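Local coordinates for protein reducing-end xylose-releasing exo-oligoxylanase Rex8A (Paenibacillus barcinonensis, PDB 6SUD) that hydrolyses xylooligosaccharides in an exo fashion, releasing xylose from their reducing ends during the breakdown of xylan, at residues K346-T351 and F368-L373. The protein carries 1 engineered substitution. Numbering follows the deposited sequence.
Sequences KRFWNT and FTMLAL
All the close contacts here run through F348, whose ring reaches from the last turn of one helix to T369, M370 and L373 on another. F348 holds CG anti to its backbone nitrogen (chi1 179°), which carries the ring toward the neighbouring helix. A phenyl suits this buried place, being apolar and flat enough to offer a face to a methyl. That methyl, of T369, lies almost exactly over the ring centre, a CH-pi contact with CG2 3.8 Å from the F348 centroid and 9° off the normal. T369 can offer it because its OG1 is turned elsewhere, bonded to the carbonyls of A327 and L365. M370, bent at chi2 and chi3, curls its methyl CE to 3.6 Å from CE2 of F348, a fit suited to a flexible, unbranched chain. L373, a branched residue, adds its methyl CD1 obliquely, 4.0 Å from CD2 of F348. An alanine in place of F348 would probably leave the T369 methyl without its aromatic face and open a gap between the helices.

Behind F348, T351 closes the turn: its OG1 donates to R347 O at 2.7 Å, tilted from the carbonyl plane, while NH1 of R347 makes a weak, bent bond to the same OG1. Threonine suits this place, its short hydroxyl reaching back to a carbonyl near the helix end.

Helices 341-349 and 359-373, successive in the chain, thus pack together in the (alpha/alpha)6 barrel known for glycoside hydrolase family 8, away from the xylose sites. F18 of helix 17-20 touches F348, M370 and L373, M370 also packs on helix 25-41, and T369 and T351 both rest on helix 322-331.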
ATOM      1  N   LYS A 346       3.018 -21.351  -0.955  1.00 13.93           N
ATOM      2  CA  LYS A 346       2.069 -22.469  -1.213  1.00 14.96           C
ATOM      3  C   LYS A 346       0.768 -22.226  -0.442  1.00 14.69           C
ATOM      4  O   LYS A 346      -0.311 -22.438  -1.031  1.00 15.19           O
ATOM      5  CB  LYS A 346       2.691 -23.811  -0.820  1.00 16.53           C
ATOM      6  CG  LYS A 346       1.778 -25.017  -0.983  1.00 18.65           C
ATOM      7  CD  LYS A 346       2.423 -26.312  -0.534  1.00 20.65           C
ATOM      8  CE  LYS A 346       2.419 -27.387  -1.598  1.00 22.61           C
ATOM      9  NZ  LYS A 346       1.163 -28.173  -1.576  1.00 24.15           N
ATOM     10  N   ARG A 347       0.862 -21.814   0.824  1.00 14.65           N
ATOM     11  CA  ARG A 347      -0.332 -21.573   1.675  1.00 14.81           C
ATOM     12  C   ARG A 347      -1.190 -20.499   1.000  1.00 13.53           C
ATOM     13  O   ARG A 347      -2.414 -20.644   0.969  1.00 13.53           O
ATOM     14  CB  ARG A 347       0.087 -21.153   3.086  1.00 17.06           C
ATOM     15  CG  ARG A 347      -1.068 -20.760   3.998  1.00 19.01           C
ATOM     16  CD  ARG A 347      -1.944 -21.937   4.350  1.00 21.46           C
ATOM     17  NE  ARG A 347      -2.778 -21.703   5.528  1.00 23.89           N
ATOM     18  CZ  ARG A 347      -3.976 -21.116   5.520  1.00 25.71           C
ATOM     19  NH1 ARG A 347      -4.513 -20.658   4.395  1.00 27.18           N
ATOM     20  NH2 ARG A 347      -4.633 -20.968   6.657  1.00 25.85           N
ATOM     21  N   PHE A 348      -0.550 -19.455   0.475  1.00 12.09           N
ATOM     22  CA  PHE A 348      -1.260 -18.325  -0.165  1.00 11.42           C
ATOM     23  C   PHE A 348      -1.967 -18.810  -1.435  1.00 11.76           C
ATOM     24  O   PHE A 348      -3.161 -18.484  -1.635  1.00 11.13           O
ATOM     25  CB  PHE A 348      -0.293 -17.182  -0.471  1.00 10.97           C
ATOM     26  CG  PHE A 348      -0.998 -16.034  -1.136  1.00 10.72           C
ATOM     27  CD1 PHE A 348      -1.820 -15.197  -0.394  1.00 10.70           C
ATOM     28  CD2 PHE A 348      -0.917 -15.849  -2.506  1.00 10.67           C
ATOM     29  CE1 PHE A 348      -2.505 -14.163  -1.007  1.00 10.15           C
ATOM     30  CE2 PHE A 348      -1.610 -14.823  -3.117  1.00 10.50           C
ATOM     31  CZ  PHE A 348      -2.391 -13.977  -2.363  1.00 10.37           C
ATOM     32  N   TRP A 349      -1.250 -19.556  -2.276  1.00 12.19           N
ATOM     33  CA  TRP A 349      -1.779 -20.110  -3.550  1.00 13.06           C
ATOM     34  C   TRP A 349      -3.084 -20.861  -3.261  1.00 12.71           C
ATOM     35  O   TRP A 349      -4.037 -20.760  -4.064  1.00 13.19           O
ATOM     36  CB  TRP A 349      -0.745 -21.021  -4.232  1.00 13.23           C
ATOM     37  CG  TRP A 349      -1.245 -21.651  -5.494  1.00 13.60           C
ATOM     38  CD1 TRP A 349      -1.879 -22.855  -5.601  1.00 14.17           C
ATOM     39  CD2 TRP A 349      -1.196 -21.105  -6.827  1.00 13.84           C
ATOM     40  NE1 TRP A 349      -2.207 -23.108  -6.906  1.00 14.20           N
ATOM     41  CE2 TRP A 349      -1.794 -22.057  -7.682  1.00 14.04           C
ATOM     42  CE3 TRP A 349      -0.691 -19.924  -7.385  1.00 14.11           C
ATOM     43  CZ2 TRP A 349      -1.925 -21.849  -9.054  1.00 14.05           C
ATOM     44  CZ3 TRP A 349      -0.809 -19.723  -8.745  1.00 13.85           C
ATOM     45  CH2 TRP A 349      -1.424 -20.670  -9.566  1.00 14.10           C
ATOM     46  N   ASN A 350      -3.131 -21.579  -2.140  1.00 13.31           N
ATOM     47  CA  ASN A 350      -4.257 -22.485  -1.792  1.00 13.63           C
ATOM     48  C   ASN A 350      -5.334 -21.716  -1.013  1.00 14.54           C
ATOM     49  O   ASN A 350      -6.358 -22.331  -0.685  1.00 14.77           O
ATOM     50  CB  ASN A 350      -3.719 -23.725  -1.078  1.00 13.60           C
ATOM     51  CG  ASN A 350      -2.855 -24.566  -1.989  1.00 13.27           C
ATOM     52  OD1 ASN A 350      -1.685 -24.813  -1.703  1.00 14.85           O
ATOM     53  ND2 ASN A 350      -3.413 -24.974  -3.115  1.00 13.04           N
ATOM     54  N   THR A 351      -5.144 -20.409  -0.792  1.00 14.71           N
ATOM     55  CA  THR A 351      -6.109 -19.535  -0.072  1.00 15.45           C
ATOM     56  C   THR A 351      -6.943 -18.769  -1.099  1.00 15.51           C
ATOM     57  O   THR A 351      -6.375 -18.128  -1.977  1.00 16.00           O
ATOM     58  CB  THR A 351      -5.379 -18.598   0.901  1.00 15.55           C
ATOM     59  OG1 THR A 351      -4.677 -19.390   1.862  1.00 15.73           O
ATOM     60  CG2 THR A 351      -6.307 -17.637   1.616  1.00 15.46           C
ATOM     61  N   PHE A 368      -2.398  -7.565  -4.148  1.00  9.68           N
ATOM     62  CA  PHE A 368      -1.009  -7.057  -4.245  1.00  9.95           C
ATOM     63  C   PHE A 368      -0.032  -8.215  -4.078  1.00  9.50           C
ATOM     64  O   PHE A 368       0.983  -8.250  -4.805  1.00  9.35           O
ATOM     65  CB  PHE A 368      -0.732  -5.951  -3.241  1.00 10.47           C
ATOM     66  CG  PHE A 368      -1.455  -4.662  -3.545  1.00 11.24           C
ATOM     67  CD1 PHE A 368      -1.321  -4.030  -4.776  1.00 11.93           C
ATOM     68  CD2 PHE A 368      -2.221  -4.050  -2.569  1.00 11.84           C
ATOM     69  CE1 PHE A 368      -1.966  -2.828  -5.031  1.00 12.08           C
ATOM     70  CE2 PHE A 368      -2.844  -2.837  -2.817  1.00 11.92           C
ATOM     71  CZ  PHE A 368      -2.730  -2.242  -4.053  1.00 12.07           C
ATOM     72  N   THR A 369      -0.352  -9.174  -3.211  1.00  9.07           N
ATOM     73  CA  THR A 369       0.491 -10.389  -3.052  1.00  9.27           C
ATOM     74  C   THR A 369       0.415 -11.257  -4.323  1.00  9.31           C
ATOM     75  O   THR A 369       1.445 -11.825  -4.710  1.00  8.70           O
ATOM     76  CB  THR A 369       0.142 -11.184  -1.791  1.00  9.29           C
ATOM     77  OG1 THR A 369       0.358 -10.321  -0.678  1.00  9.27           O
ATOM     78  CG2 THR A 369       1.003 -12.419  -1.642  1.00  9.26           C
ATOM     79  N   MET A 370      -0.754 -11.400  -4.938  1.00 10.05           N
ATOM     80  CA  MET A 370      -0.906 -12.249  -6.153  1.00 11.14           C
ATOM     81  C   MET A 370      -0.076 -11.630  -7.283  1.00 10.67           C
ATOM     82  O   MET A 370       0.664 -12.370  -7.996  1.00 10.44           O
ATOM     83  CB  MET A 370      -2.381 -12.377  -6.555  1.00 13.06           C
ATOM     84  CG  MET A 370      -2.653 -13.386  -7.662  1.00 14.55           C
ATOM     85  SD  MET A 370      -2.219 -15.086  -7.231  1.00 17.98           S
ATOM     86  CE  MET A 370      -3.521 -15.462  -6.064  1.00 16.77           C
ATOM     87  N   LEU A 371      -0.159 -10.308  -7.422  1.00 10.09           N
ATOM     88  CA  LEU A 371       0.707  -9.555  -8.367  1.00 10.37           C
ATOM     89  C   LEU A 371       2.178  -9.852  -8.077  1.00 10.19           C
ATOM     90  O   LEU A 371       2.882 -10.277  -8.984  1.00 10.33           O
ATOM     91  CB  LEU A 371       0.434  -8.061  -8.209  1.00 10.60           C
ATOM     92  CG  LEU A 371      -0.725  -7.499  -9.018  1.00 10.84           C
ATOM     93  CD1 LEU A 371      -0.827  -5.996  -8.794  1.00 11.04           C
ATOM     94  CD2 LEU A 371      -0.560  -7.802 -10.494  1.00 10.67           C
ATOM     95  N   ALA A 372       2.615  -9.637  -6.834  1.00 10.13           N
ATOM     96  CA  ALA A 372       4.044  -9.670  -6.439  1.00 10.09           C
ATOM     97  C   ALA A 372       4.618 -11.076  -6.605  1.00  9.96           C
ATOM     98  O   ALA A 372       5.708 -11.214  -7.182  1.00 10.35           O
ATOM     99  CB  ALA A 372       4.214  -9.176  -5.022  1.00  9.84           C
ATOM    100  N   LEU A 373       3.911 -12.100  -6.134  1.00 10.23           N
ATOM    101  CA  LEU A 373       4.457 -13.477  -6.116  1.00 10.48           C
ATOM    102  C   LEU A 373       4.494 -14.038  -7.546  1.00 10.30           C
ATOM    103  O   LEU A 373       5.289 -14.964  -7.791  1.00 11.36           O
ATOM    104  CB  LEU A 373       3.628 -14.347  -5.166  1.00 10.40           C
ATOM    105  CG  LEU A 373       3.784 -14.057  -3.667  1.00 10.97           C
ATOM    106  CD1 LEU A 373       2.994 -15.062  -2.841  1.00 11.28           C
ATOM    107  CD2 LEU A 373       5.233 -14.067  -3.226  1.00 11.13           C
TER